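Side-chain contacts in kynurenine formamidase (Bacillus anthracis, PDB 4CO9), which catalyses the zinc-dependent hydrolysis of N-formyl-L-kynurenine to L-kynurenine and formate, the second step of tryptophan breakdown through the kynurenine pathway: residues T55-P60 and Q76-P81; P150-L155 and A161-L166. All coordinates share one frame; numbering follows the deposited sequence. Where two conformers were deposited one is given.

Interaction 1 (T55-P60 and Q76-P81); sequences THIDAP and QVYVGP. With ZN (zinc ion), chain P; ZN (zinc ion), chain O.
Ile57 and Tyr78 make the apolar part of this contact. The CG2 methyl of Ile57 approaches the phenol ring obliquely, nearest to Tyr78 CE1 at 3.7 Å, and Ile57 CD1 reaches toward the hydroxyl, 3.9 Å from Tyr78 OH. With CG1 set between the backbone N and carbonyl carbon (chi1 65°), CG2 is turned to the ring. Val77 CG1 lies over the centre of one face of the same ring.

Polar linkage across the segments runs through one water, which donates to Asp58 O at 2.7 Å and accepts from Tyr78 OH, also at 2.7 Å; it sits in the ring plane at the phenol edge. The strongest polar partner of the Tyr78 hydroxyl is His172, beyond the two segments.

Strand 56-58 belongs to the large mixed sheet and carries zinc ligands of the binuclear catalytic site. Ile57 points toward Tyr78 and Asp58 away from it; the Asp58 carboxylate lies on the metal side of the strand.

In the metal bonds, the Asp58 carboxylate bridges the two ions: OD1 lies 2.1 Å from one zinc, and OD2 2.0 Å from the other. His56 NE2 binds the first zinc at 2.3 Å, while its ND1 is hydrogen-bonded to Gly54 O. His52 and Glu175 complete the protein ligands of that ion.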
# COMPACT_ATOMS: atom_id res chain seq x y z
N THR C 55 4.81 -3.96 -8.56
CA THR C 55 5.41 -2.72 -8.12
C THR C 55 5.67 -2.83 -6.63
O THR C 55 4.75 -3.10 -5.85
CB THR C 55 4.46 -1.55 -8.44
OG1 THR C 55 4.12 -1.61 -9.83
CG2 THR C 55 5.13 -0.22 -8.16
N HIS C 56 6.92 -2.62 -6.21
CA HIS C 56 7.26 -2.83 -4.83
C HIS C 56 8.54 -2.11 -4.45
O HIS C 56 9.29 -1.65 -5.32
CB HIS C 56 7.45 -4.33 -4.57
CG HIS C 56 8.67 -4.90 -5.20
ND1 HIS C 56 8.72 -5.28 -6.53
CD2 HIS C 56 9.90 -5.13 -4.70
CE1 HIS C 56 9.92 -5.75 -6.80
NE2 HIS C 56 10.66 -5.66 -5.71
N ILE C 57 8.79 -2.02 -3.15
CA ILE C 57 10.01 -1.42 -2.64
C ILE C 57 10.85 -2.47 -1.92
O ILE C 57 10.31 -3.42 -1.35
CB ILE C 57 9.71 -0.20 -1.71
CG1 ILE C 57 8.97 -0.61 -0.43
CG2 ILE C 57 8.93 0.84 -2.48
CD1 ILE C 57 9.89 -0.87 0.77
N ASP C 58 12.16 -2.29 -1.98
CA ASP C 58 13.12 -3.15 -1.28
C ASP C 58 13.54 -2.51 0.05
O ASP C 58 13.80 -1.31 0.10
CB ASP C 58 14.40 -3.31 -2.07
CG ASP C 58 14.22 -4.08 -3.35
OD1 ASP C 58 13.18 -4.72 -3.57
OD2 ASP C 58 15.17 -4.01 -4.17
N ALA C 59 13.61 -3.31 1.10
CA ALA C 59 14.25 -2.89 2.35
C ALA C 59 15.69 -3.40 2.33
O ALA C 59 15.98 -4.36 1.62
CB ALA C 59 13.52 -3.46 3.54
N PRO C 60 16.60 -2.75 3.08
CA PRO C 60 18.00 -3.18 3.07
C PRO C 60 18.17 -4.63 3.53
O PRO C 60 19.07 -5.33 3.05
CB PRO C 60 18.66 -2.19 4.03
CG PRO C 60 17.82 -0.97 3.93
CD PRO C 60 16.42 -1.45 3.75
N GLN C 76 8.45 9.27 5.05
CA GLN C 76 8.57 10.55 4.31
C GLN C 76 9.24 10.35 2.98
O GLN C 76 9.00 11.11 2.06
CB GLN C 76 9.31 11.59 5.21
CG GLN C 76 8.93 11.71 6.73
CD GLN C 76 7.45 11.88 7.00
OE1 GLN C 76 6.74 12.60 6.29
NE2 GLN C 76 6.98 11.20 8.03
N VAL C 77 10.12 9.35 2.89
CA VAL C 77 10.84 9.07 1.67
C VAL C 77 9.91 8.70 0.52
O VAL C 77 10.18 9.05 -0.65
CB VAL C 77 11.84 7.92 1.90
CG1 VAL C 77 12.45 7.45 0.59
CG2 VAL C 77 12.95 8.36 2.84
N TYR C 78 8.81 8.05 0.85
CA TYR C 78 7.95 7.45 -0.16
C TYR C 78 6.74 8.30 -0.57
O TYR C 78 5.89 7.83 -1.32
CB TYR C 78 7.47 6.08 0.33
CG TYR C 78 8.61 5.13 0.58
CD1 TYR C 78 9.15 4.39 -0.46
CD2 TYR C 78 9.18 5.01 1.84
CE1 TYR C 78 10.22 3.52 -0.24
CE2 TYR C 78 10.25 4.16 2.07
CZ TYR C 78 10.76 3.40 1.02
OH TYR C 78 11.82 2.54 1.23
N VAL C 79 6.66 9.55 -0.08
CA VAL C 79 5.62 10.48 -0.48
C VAL C 79 6.25 11.84 -0.75
O VAL C 79 6.89 12.40 0.13
CB VAL C 79 4.55 10.65 0.61
CG1 VAL C 79 3.42 11.54 0.10
CG2 VAL C 79 3.99 9.30 1.04
N GLY C 80 6.01 12.39 -1.93
CA GLY C 80 6.43 13.76 -2.21
C GLY C 80 6.86 13.99 -3.64
O GLY C 80 6.71 13.10 -4.49
N PRO C 81 7.40 15.19 -3.92
CA PRO C 81 7.79 15.58 -5.26
C PRO C 81 8.73 14.57 -5.89
O PRO C 81 9.63 14.05 -5.21
CB PRO C 81 8.51 16.92 -5.05
CG PRO C 81 7.84 17.49 -3.85
CD PRO C 81 7.59 16.30 -2.96
ZN ZN P . 12.79 -6.12 -5.05
ZN ZN O . 15.59 -5.03 -5.83
O HOH W 1 13.03 1.10 -0.74
O HOH W 2 14.69 -6.80 -5.45
O HOH W 3 16.24 -6.60 -7.70

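Interaction 2 (P150-L155 and A161-L166); sequences PSVDPL and AAHHQL. With ZN (zinc ion), chain O.
Asp153 accepts a hydrogen bond from His163, a zinc ligand, on the ring nitrogen away from the metal, and the same carboxylate takes the backbone N-H groups of Ala162 and His163 in the first turn of helix 161-168. From CB, which points toward the helix, the Asp153 side chain runs with CG anti to its own carbonyl carbon (chi1 -81°), and this directs both oxygens at the start of the helix. CG itself lies against the Ala162 backbone N and CB. OD1 accepts from Ala162 N at 2.9 Å through its syn lone pair. OD2 is gripped by two donors of one residue: His163 N approaches on the syn side, 24° out of the carboxylate plane, at 3.0 Å, while His163 ND1 takes the anti lone pair at 2.7 Å. Carboxylate and imidazole planes are nearly coplanar, 29° apart, and the bond to ND1 and the zinc at NE2 together fix the rotation of the ring. The carboxylate would be expected to make the imidazole a stronger donor to the zinc.

The loop also supplies contacts to the ring. Val152 CG2 makes a CH-pi contact over one face, 3.6 Å from the centroid of the His163 ring, and the same methyl also packs on Ala162 CB and Leu166 CD1. At the ring edge, in plane, Ser151 OG lies 3.4 Å from His163 CE1. That hydroxyl also accepts from Asp153 N, forming an ST turn that ties the serine to the residue holding the histidine. Phe63 meets the ring as well, and Glu175 shares its zinc. At the far end of the imidazole, His163 NE2 binds this zinc at 2.3 Å.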
# COMPACT_ATOMS: atom_id res chain seq x y z
N PRO C 150 12.38 -4.99 -12.92
CA PRO C 150 12.33 -5.66 -11.60
C PRO C 150 13.52 -5.43 -10.69
O PRO C 150 13.43 -5.76 -9.51
CB PRO C 150 12.25 -7.14 -11.95
CG PRO C 150 11.74 -7.18 -13.34
CD PRO C 150 12.29 -5.97 -14.02
N SER C 151 14.61 -4.92 -11.22
CA SER C 151 15.81 -4.76 -10.43
C SER C 151 16.64 -3.54 -10.84
O SER C 151 16.55 -3.07 -11.98
CB SER C 151 16.67 -6.01 -10.53
OG SER C 151 17.70 -5.98 -9.55
N VAL C 152 17.42 -3.05 -9.89
CA VAL C 152 18.45 -2.03 -10.17
C VAL C 152 19.81 -2.66 -10.51
O VAL C 152 20.71 -1.96 -10.95
CB VAL C 152 18.62 -1.03 -9.01
CG1 VAL C 152 17.33 -0.25 -8.78
CG2 VAL C 152 19.07 -1.72 -7.73
N ASP C 153 19.94 -3.97 -10.30
CA ASP C 153 21.15 -4.72 -10.67
C ASP C 153 20.83 -5.73 -11.76
O ASP C 153 19.65 -6.07 -11.98
CB ASP C 153 21.70 -5.46 -9.46
CG ASP C 153 22.52 -4.57 -8.55
OD1 ASP C 153 23.55 -4.05 -9.02
OD2 ASP C 153 22.14 -4.40 -7.38
N PRO C 154 21.88 -6.23 -12.45
CA PRO C 154 21.61 -7.24 -13.47
C PRO C 154 20.91 -8.45 -12.86
O PRO C 154 21.16 -8.79 -11.70
CB PRO C 154 23.00 -7.61 -13.99
CG PRO C 154 23.86 -6.43 -13.67
CD PRO C 154 23.31 -5.90 -12.37
N LEU C 155 20.06 -9.09 -13.65
CA LEU C 155 19.22 -10.18 -13.14
C LEU C 155 20.02 -11.37 -12.61
O LEU C 155 19.57 -12.06 -11.70
CB LEU C 155 18.27 -10.65 -14.24
CG LEU C 155 17.31 -9.60 -14.79
CD1 LEU C 155 16.48 -10.20 -15.92
CD2 LEU C 155 16.42 -9.01 -13.71
N ALA C 161 25.67 -4.70 -6.50
CA ALA C 161 26.43 -3.51 -6.18
C ALA C 161 25.53 -2.29 -6.12
O ALA C 161 25.68 -1.47 -5.23
CB ALA C 161 27.54 -3.31 -7.20
N ALA C 162 24.58 -2.17 -7.04
CA ALA C 162 23.67 -1.03 -7.04
C ALA C 162 22.78 -1.00 -5.81
O ALA C 162 22.68 0.04 -5.17
CB ALA C 162 22.83 -0.99 -8.30
N HIS C 163 22.18 -2.14 -5.46
CA HIS C 163 21.37 -2.18 -4.22
C HIS C 163 22.19 -1.68 -3.02
O HIS C 163 21.75 -0.82 -2.27
CB HIS C 163 20.89 -3.59 -3.90
CG HIS C 163 19.74 -4.06 -4.73
ND1 HIS C 163 19.91 -4.66 -5.95
CD2 HIS C 163 18.41 -4.05 -4.49
CE1 HIS C 163 18.73 -5.01 -6.44
NE2 HIS C 163 17.80 -4.65 -5.57
N HIS C 164 23.37 -2.25 -2.86
CA HIS C 164 24.23 -1.93 -1.73
C HIS C 164 24.65 -0.46 -1.72
O HIS C 164 24.56 0.21 -0.69
CB HIS C 164 25.47 -2.83 -1.70
CG HIS C 164 25.22 -4.18 -1.11
ND1 HIS C 164 24.91 -5.28 -1.88
CD2 HIS C 164 25.23 -4.61 0.17
CE1 HIS C 164 24.74 -6.32 -1.10
NE2 HIS C 164 24.94 -5.95 0.15
N GLN C 165 25.11 0.04 -2.86
CA GLN C 165 25.61 1.40 -2.92
C GLN C 165 24.49 2.42 -2.73
O GLN C 165 24.68 3.43 -2.05
CB GLN C 165 26.38 1.65 -4.22
CG GLN C 165 27.76 1.00 -4.23
CD GLN C 165 28.60 1.43 -3.04
OE1 GLN C 165 28.83 2.61 -2.83
NE2 GLN C 165 29.05 0.46 -2.26
N LEU C 166 23.33 2.14 -3.31
CA LEU C 166 22.19 3.03 -3.16
C LEU C 166 21.84 3.20 -1.70
O LEU C 166 21.82 4.32 -1.18
CB LEU C 166 20.98 2.54 -3.96
CG LEU C 166 21.11 2.71 -5.47
CD1 LEU C 166 20.01 1.94 -6.20
CD2 LEU C 166 21.08 4.17 -5.87
ZN ZN O . 15.59 -5.03 -5.83
O HOH W 2 14.69 -6.80 -5.45
O HOH W 3 16.24 -6.60 -7.70

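Interaction 1 closes before interaction 2 opens along the chain, and their centres lie 15 Å apart. Strand 56-58, at the heart of interaction 1, neighbours strand 172-175 in the mixed sheet; the loop following strand 144-147 and helix 161-168 form interaction 2. They converge on the metal centre, where Asp58 OD2 and His163 NE2, 3.1 Å apart, bind the same zinc, and two metal-bound waters belong to both. The catalytic site is thus assembled from separate parts of the chain: one sheet strand offers a bridging carboxylate (Asp58), a neighbouring one another (Glu175), and a helix start offers a histidine.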